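Local coordinates for phosphoserine aminotransferase (Bacillus alcalophilus, PDB 1W23), which transfers an amino group between glutamate and 3-phosphohydroxypyruvate, using pyridoxal 5'-phosphate, in the second step of serine biosynthesis from 3-phosphoglycerate, at residues V1-A13 with A316-R328. Sequence-based numbering, arbitrary orientation.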
ATOM      1  N   VAL A   1     -27.944 -18.118   7.839  1.00 83.04           N
ATOM      2  CA  VAL A   1     -26.719 -18.008   7.051  1.00 88.05           C
ATOM      3  C   VAL A   1     -25.885 -19.294   7.134  1.00 75.36           C
ATOM      4  O   VAL A   1     -25.882 -19.857   8.239  1.00 69.17           O
ATOM      5  CB  VAL A   1     -25.785 -16.864   7.496  1.00 90.05           C
ATOM      6  CG1 VAL A   1     -25.476 -15.968   6.312  1.00 88.56           C
ATOM      7  CG2 VAL A   1     -26.375 -16.060   8.641  1.00 98.61           C
ATOM      8  N   LYS A   2     -25.251 -19.654   6.012  1.00 63.56           N
ATOM      9  CA  LYS A   2     -24.314 -20.771   5.992  1.00 56.24           C
ATOM     10  C   LYS A   2     -23.254 -20.517   7.066  1.00 43.66           C
ATOM     11  O   LYS A   2     -22.955 -19.352   7.360  1.00 40.88           O
ATOM     12  CB  LYS A   2     -23.580 -20.996   4.674  1.00 53.34           C
ATOM     13  CG  LYS A   2     -22.345 -20.168   4.385  1.00 49.78           C
ATOM     14  CD  LYS A   2     -21.998 -20.019   2.926  1.00 43.98           C
ATOM     15  CE  LYS A   2     -20.938 -20.950   2.396  1.00 50.28           C
ATOM     16  NZ  LYS A   2     -20.198 -21.945   3.250  1.00 65.43           N
ATOM     17  N   GLN A   3     -22.698 -21.587   7.618  1.00 36.57           N
ATOM     18  CA  GLN A   3     -21.663 -21.342   8.637  1.00 28.31           C
ATOM     19  C   GLN A   3     -20.354 -21.066   7.937  1.00 18.85           C
ATOM     20  O   GLN A   3     -20.029 -21.775   6.969  1.00 20.34           O
ATOM     21  CB  GLN A   3     -21.568 -22.589   9.508  1.00 33.23           C
ATOM     22  CG  GLN A   3     -20.961 -23.872   8.967  1.00 38.66           C
ATOM     23  CD  GLN A   3     -20.925 -25.072   9.892  1.00 39.27           C
ATOM     24  OE1 GLN A   3     -20.368 -26.160   9.601  1.00 33.50           O
ATOM     25  NE2 GLN A   3     -21.547 -25.005  11.099  1.00 40.34           N
ATOM     26  N   VAL A   4     -19.584 -20.074   8.358  1.00 15.71           N
ATOM     27  CA  VAL A   4     -18.255 -19.794   7.787  1.00 13.01           C
ATOM     28  C   VAL A   4     -17.246 -19.631   8.913  1.00 11.58           C
ATOM     29  O   VAL A   4     -17.472 -18.871   9.840  1.00 13.99           O
ATOM     30  CB  VAL A   4     -18.306 -18.535   6.912  1.00 13.13           C
ATOM     31  CG1 VAL A   4     -16.910 -18.174   6.451  1.00 14.64           C
ATOM     32  CG2 VAL A   4     -19.234 -18.794   5.748  1.00 14.18           C
ATOM     33  N   PHE A   5     -16.130 -20.334   8.819  1.00 10.62           N
ATOM     34  CA  PHE A   5     -15.054 -20.264   9.823  1.00 10.88           C
ATOM     35  C   PHE A   5     -13.794 -19.810   9.090  1.00 10.57           C
ATOM     36  O   PHE A   5     -13.271 -20.526   8.235  1.00 11.55           O
ATOM     37  CB  PHE A   5     -14.848 -21.619  10.487  1.00 10.95           C
ATOM     38  CG  PHE A   5     -16.130 -22.210  11.026  1.00 11.88           C
ATOM     39  CD1 PHE A   5     -16.758 -23.269  10.385  1.00 13.70           C
ATOM     40  CD2 PHE A   5     -16.694 -21.688  12.181  1.00 13.24           C
ATOM     41  CE1 PHE A   5     -17.918 -23.831  10.833  1.00 17.60           C
ATOM     42  CE2 PHE A   5     -17.872 -22.255  12.661  1.00 16.33           C
ATOM     43  CZ  PHE A   5     -18.457 -23.304  11.976  1.00 17.23           C
ATOM     44  N   ASN A   6     -13.301 -18.626   9.416  1.00 10.37           N
ATOM     45  CA  ASN A   6     -12.223 -17.987   8.655  1.00  9.55           C
ATOM     46  C   ASN A   6     -10.845 -18.238   9.276  1.00  9.25           C
ATOM     47  O   ASN A   6     -10.413 -17.526  10.192  1.00 10.27           O
ATOM     48  CB  ASN A   6     -12.478 -16.500   8.525  1.00 10.25           C
ATOM     49  CG  ASN A   6     -11.456 -15.821   7.616  1.00  9.69           C
ATOM     50  OD1 ASN A   6     -10.566 -16.486   7.104  1.00 10.54           O
ATOM     51  ND2 ASN A   6     -11.607 -14.500   7.471  1.00  9.87           N
ATOM     52  N   PHE A   7     -10.165 -19.248   8.755  1.00  8.76           N
ATOM     53  CA  PHE A   7      -8.801 -19.616   9.124  1.00  8.91           C
ATOM     54  C   PHE A   7      -7.783 -19.170   8.079  1.00  8.81           C
ATOM     55  O   PHE A   7      -6.679 -19.711   7.997  1.00  9.48           O
ATOM     56  CB  PHE A   7      -8.708 -21.128   9.355  1.00  8.90           C
ATOM     57  CG  PHE A   7      -9.390 -21.613  10.612  1.00  8.81           C
ATOM     58  CD1 PHE A   7     -10.684 -22.079  10.617  1.00  9.68           C
ATOM     59  CD2 PHE A   7      -8.723 -21.599  11.837  1.00  8.92           C
ATOM     60  CE1 PHE A   7     -11.286 -22.530  11.770  1.00  9.57           C
ATOM     61  CE2 PHE A   7      -9.320 -22.063  12.995  1.00 10.03           C
ATOM     62  CZ  PHE A   7     -10.612 -22.518  12.962  1.00  9.72           C
ATOM     63  N   ASN A   8      -8.100 -18.123   7.331  1.00  9.11           N
ATOM     64  CA  ASN A   8      -7.161 -17.609   6.333  1.00  9.51           C
ATOM     65  C   ASN A   8      -5.848 -17.151   6.962  1.00  9.29           C
ATOM     66  O   ASN A   8      -5.799 -16.570   8.064  1.00 10.00           O
ATOM     67  CB  ASN A   8      -7.802 -16.417   5.580  1.00  9.87           C
ATOM     68  CG  ASN A   8      -8.668 -16.853   4.440  1.00 10.04           C
ATOM     69  OD1 ASN A   8      -8.446 -17.906   3.836  1.00 13.13           O
ATOM     70  ND2 ASN A   8      -9.654 -16.034   4.091  1.00 10.52           N
ATOM     71  N   ALA A   9      -4.758 -17.405   6.216  1.00  9.57           N
ATOM     72  CA  ALA A   9      -3.393 -17.183   6.686  1.00  9.63           C
ATOM     73  C   ALA A   9      -2.866 -15.772   6.452  1.00  9.78           C
ATOM     74  O   ALA A   9      -1.789 -15.476   6.936  1.00 10.72           O
ATOM     75  CB  ALA A   9      -2.449 -18.200   6.035  1.00 10.84           C
ATOM     76  N   GLY A  10      -3.559 -14.954   5.680  1.00 10.27           N
ATOM     77  CA  GLY A  10      -3.066 -13.612   5.421  1.00 11.93           C
ATOM     78  C   GLY A  10      -3.471 -13.139   4.045  1.00 11.91           C
ATOM     79  O   GLY A  10      -3.099 -13.806   3.026  1.00 16.14           O
ATOM     80  N   PRO A  11      -4.203 -12.037   3.884  1.00  9.90           N
ATOM     81  CA  PRO A  11      -5.009 -11.396   4.896  1.00  9.09           C
ATOM     82  C   PRO A  11      -5.965 -12.404   5.580  1.00  8.90           C
ATOM     83  O   PRO A  11      -6.026 -13.568   5.197  1.00  9.37           O
ATOM     84  CB  PRO A  11      -5.767 -10.307   4.118  1.00 10.90           C
ATOM     85  CG  PRO A  11      -4.900 -10.062   2.948  1.00 11.79           C
ATOM     86  CD  PRO A  11      -4.426 -11.444   2.537  1.00 11.78           C
ATOM     87  N   SER A  12      -6.568 -11.953   6.643  1.00  9.46           N
ATOM     88  CA  SER A  12      -7.167 -12.839   7.625  1.00  9.80           C
ATOM     89  C   SER A  12      -8.337 -12.193   8.322  1.00  9.12           C
ATOM     90  O   SER A  12      -8.723 -11.043   8.061  1.00  9.23           O
ATOM     91  CB  SER A  12      -6.102 -13.256   8.638  1.00 11.77           C
ATOM     92  OG  SER A  12      -5.538 -12.153   9.280  1.00 15.97           O
ATOM     93  N   ALA A  13      -8.933 -12.949   9.234  1.00  9.31           N
ATOM     94  CA  ALA A  13     -10.072 -12.454  10.006  1.00  9.45           C
ATOM     95  C   ALA A  13      -9.726 -11.140  10.707  1.00  9.20           C
ATOM     96  O   ALA A  13      -8.642 -11.001  11.290  1.00 10.87           O
ATOM     97  CB  ALA A  13     -10.460 -13.502  11.071  1.00 11.19           C
ATOM     98  N   ALA A 316     -13.714 -30.176   5.173  1.00 11.71           N
ATOM     99  CA  ALA A 316     -13.649 -28.883   5.862  1.00 10.89           C
ATOM    100  C   ALA A 316     -14.257 -27.799   4.969  1.00 11.49           C
ATOM    101  O   ALA A 316     -15.062 -26.980   5.414  1.00 11.74           O
ATOM    102  CB  ALA A 316     -12.207 -28.572   6.216  1.00 11.44           C
ATOM    103  N   LYS A 317     -13.902 -27.773   3.693  1.00 12.10           N
ATOM    104  CA  LYS A 317     -14.437 -26.767   2.797  1.00 13.78           C
ATOM    105  C   LYS A 317     -15.951 -26.881   2.687  1.00 15.19           C
ATOM    106  O   LYS A 317     -16.678 -25.856   2.706  1.00 15.22           O
ATOM    107  CB  LYS A 317     -13.774 -26.852   1.414  1.00 17.49           C
ATOM    108  CG  LYS A 317     -14.084 -25.736   0.439  1.00 29.71           C
ATOM    109  CD  LYS A 317     -13.347 -25.883  -0.906  1.00 38.71           C
ATOM    110  CE  LYS A 317     -13.141 -24.562  -1.619  1.00 47.48           C
ATOM    111  NZ  LYS A 317     -12.295 -24.583  -2.854  1.00 61.07           N
ATOM    112  N   GLU A 318     -16.470 -28.125   2.577  1.00 15.05           N
ATOM    113  CA  GLU A 318     -17.901 -28.387   2.502  1.00 17.03           C
ATOM    114  C   GLU A 318     -18.598 -27.841   3.732  1.00 15.81           C
ATOM    115  O   GLU A 318     -19.744 -27.370   3.617  1.00 18.84           O
ATOM    116  CB  GLU A 318     -18.125 -29.901   2.346  1.00 18.47           C
ATOM    117  CG  GLU A 318     -19.567 -30.329   2.250  1.00 29.29           C
ATOM    118  CD  GLU A 318     -20.172 -31.026   3.425  1.00 43.35           C
ATOM    119  OE1 GLU A 318     -19.548 -31.782   4.192  1.00 54.99           O
ATOM    120  OE2 GLU A 318     -21.419 -30.789   3.575  1.00 55.17           O
ATOM    121  N   GLN A 319     -17.988 -27.932   4.906  1.00 13.95           N
ATOM    122  CA  GLN A 319     -18.527 -27.523   6.168  1.00 14.21           C
ATOM    123  C   GLN A 319     -18.326 -26.045   6.491  1.00 13.46           C
ATOM    124  O   GLN A 319     -18.725 -25.599   7.529  1.00 15.35           O
ATOM    125  CB  GLN A 319     -17.974 -28.417   7.287  1.00 14.22           C
ATOM    126  CG  GLN A 319     -18.433 -29.849   7.197  1.00 16.24           C
ATOM    127  CD  GLN A 319     -19.930 -29.945   7.551  1.00 27.04           C
ATOM    128  OE1 GLN A 319     -20.342 -29.467   8.626  1.00 35.81           O
ATOM    129  NE2 GLN A 319     -20.707 -30.556   6.658  1.00 33.01           N
ATOM    130  N   GLY A 320     -17.755 -25.257   5.557  1.00 13.20           N
ATOM    131  CA  GLY A 320     -17.661 -23.800   5.742  1.00 12.31           C
ATOM    132  C   GLY A 320     -16.369 -23.314   6.264  1.00 11.41           C
ATOM    133  O   GLY A 320     -16.236 -22.095   6.462  1.00 12.34           O
ATOM    134  N   PHE A 321     -15.360 -24.185   6.411  1.00 10.68           N
ATOM    135  CA  PHE A 321     -14.032 -23.750   6.848  1.00 10.13           C
ATOM    136  C   PHE A 321     -13.253 -23.171   5.646  1.00 10.38           C
ATOM    137  O   PHE A 321     -13.207 -23.774   4.569  1.00 11.61           O
ATOM    138  CB  PHE A 321     -13.231 -24.923   7.435  1.00 10.37           C
ATOM    139  CG  PHE A 321     -13.844 -25.436   8.714  1.00 10.04           C
ATOM    140  CD1 PHE A 321     -14.900 -26.312   8.734  1.00 10.91           C
ATOM    141  CD2 PHE A 321     -13.334 -25.006   9.946  1.00 10.41           C
ATOM    142  CE1 PHE A 321     -15.464 -26.729   9.916  1.00 11.14           C
ATOM    143  CE2 PHE A 321     -13.918 -25.393  11.116  1.00 10.85           C
ATOM    144  CZ  PHE A 321     -14.990 -26.267  11.101  1.00 11.23           C
ATOM    145  N   VAL A 322     -12.648 -22.013   5.868  1.00 10.05           N
ATOM    146  CA  VAL A 322     -11.898 -21.285   4.826  1.00 10.52           C
ATOM    147  C   VAL A 322     -10.441 -21.210   5.231  1.00  9.47           C
ATOM    148  O   VAL A 322     -10.114 -20.828   6.358  1.00 10.03           O
ATOM    149  CB  VAL A 322     -12.494 -19.845   4.666  1.00 11.82           C
ATOM    150  CG1 VAL A 322     -11.708 -19.061   3.662  1.00 14.27           C
ATOM    151  CG2 VAL A 322     -13.950 -19.938   4.231  1.00 15.97           C
ATOM    152  N   GLY A 323      -9.559 -21.533   4.302  1.00  9.96           N
ATOM    153  CA  GLY A 323      -8.143 -21.294   4.472  1.00 10.40           C
ATOM    154  C   GLY A 323      -7.278 -22.361   5.059  1.00  9.60           C
ATOM    155  O   GLY A 323      -6.107 -22.115   5.323  1.00 10.61           O
ATOM    156  N   LEU A 324      -7.832 -23.558   5.300  1.00  9.78           N
ATOM    157  CA  LEU A 324      -7.062 -24.596   6.009  1.00  9.75           C
ATOM    158  C   LEU A 324      -6.035 -25.308   5.160  1.00  9.75           C
ATOM    159  O   LEU A 324      -5.215 -26.043   5.720  1.00 10.70           O
ATOM    160  CB  LEU A 324      -8.031 -25.632   6.582  1.00 10.49           C
ATOM    161  CG  LEU A 324      -8.883 -25.188   7.733  1.00 10.61           C
ATOM    162  CD1 LEU A 324      -9.845 -26.316   8.154  1.00 13.18           C
ATOM    163  CD2 LEU A 324      -8.084 -24.774   8.942  1.00 11.90           C
ATOM    164  N   ASN A 325      -6.019 -25.163   3.842  1.00 10.57           N
ATOM    165  CA  ASN A 325      -5.002 -25.838   3.076  1.00 11.35           C
ATOM    166  C   ASN A 325      -3.626 -25.307   3.443  1.00 11.67           C
ATOM    167  O   ASN A 325      -3.425 -24.092   3.501  1.00 13.71           O
ATOM    168  CB  ASN A 325      -5.242 -25.574   1.571  1.00 14.80           C
ATOM    169  CG  ASN A 325      -6.451 -26.278   0.981  1.00 25.89           C
ATOM    170  OD1 ASN A 325      -7.362 -26.750   1.644  1.00 29.54           O
ATOM    171  ND2 ASN A 325      -6.519 -26.410  -0.326  1.00 46.23           N
ATOM    172  N   GLY A 326      -2.667 -26.211   3.643  1.00 11.64           N
ATOM    173  CA  GLY A 326      -1.320 -25.762   3.939  1.00 13.18           C
ATOM    174  C   GLY A 326      -0.751 -24.900   2.840  1.00 14.73           C
ATOM    175  O   GLY A 326      -1.206 -24.885   1.681  1.00 16.84           O
ATOM    176  N   HIS A 327       0.313 -24.131   3.155  1.00 14.39           N
ATOM    177  CA  HIS A 327       0.991 -23.349   2.105  1.00 14.91           C
ATOM    178  C   HIS A 327       1.441 -24.282   1.026  1.00 16.70           C
ATOM    179  O   HIS A 327       1.834 -25.450   1.321  1.00 16.42           O
ATOM    180  CB  HIS A 327       2.206 -22.649   2.741  1.00 14.39           C
ATOM    181  CG  HIS A 327       2.844 -21.639   1.802  1.00 15.82           C
ATOM    182  ND1 HIS A 327       3.887 -22.023   0.985  1.00 17.38           N
ATOM    183  CD2 HIS A 327       2.535 -20.340   1.566  1.00 17.24           C
ATOM    184  CE1 HIS A 327       4.214 -20.960   0.259  1.00 18.57           C
ATOM    185  NE2 HIS A 327       3.425 -19.926   0.607  1.00 19.36           N
ATOM    186  N   ARG A 328       1.365 -23.818  -0.226  1.00 18.37           N
ATOM    187  CA  ARG A 328       1.627 -24.589  -1.378  1.00 21.35           C
ATOM    188  C   ARG A 328       2.999 -25.249  -1.359  1.00 20.69           C
ATOM    189  O   ARG A 328       3.245 -26.315  -1.907  1.00 26.44           O
ATOM    190  CB  ARG A 328       1.528 -23.691  -2.635  1.00 27.05           C
ATOM    191  CG  ARG A 328       2.764 -22.791  -2.708  1.00 46.22           C
ATOM    192  CD  ARG A 328       2.617 -21.613  -3.622  1.00 64.34           C
ATOM    193  NE  ARG A 328       3.549 -20.520  -3.548  1.00 71.21           N
ATOM    194  CZ  ARG A 328       4.808 -20.258  -3.264  1.00 81.49           C
ATOM    195  NH1 ARG A 328       5.653 -21.230  -2.890  1.00 95.64           N
ATOM    196  NH2 ARG A 328       5.278 -19.004  -3.340  1.00 95.35           N
TER
HETATM  197  O   HOH W   1     -17.297 -21.033   3.634  1.00 20.84           O
HETATM  198  O   HOH W   2      -5.134 -19.559   4.217  1.00 17.38           O
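F5 and F321 are paired in a two-stranded parallel sheet that joins the N-terminal segment to the strand after helix 306-318, some 300 residues later. F5 N bonds G320 O (2.9 Å), V322 N bonds F5 O, and F7 N reaches V322 O. G320 follows the helix in a Schellman motif with positive phi, and a side chain there would strike Q3 O; glycine suits both demands. With CG anti to the carbonyl carbon (chi1 -52°), F5 crosses F321 obliquely: CB lies 3.7 Å from F321 CD2, CG nears CE2, CD1 stands over the centre of the F321 ring, 3.6 Å from CZ, and CE1 goes on to the Q319 carbonyl. The rings are inclined at 31°. F7 CE1 meets the F321 ring at its edge, 3.7 Å from CD2, while F7 CB packs on L324 CD2. Cutting F321 back to an alanine is likely to take the flat surface from beneath F5 CD1 and open a gap beside F7 CE1. Beyond V322, whose CG1 touches N8 OD1, N8 ND2 bonds E38 O of the second subunit. Flat apolar rings suit the face toward helix 343-359, where F5 meets A348 and F7 meets A345 and L349; L324 leads on to strand 333-336.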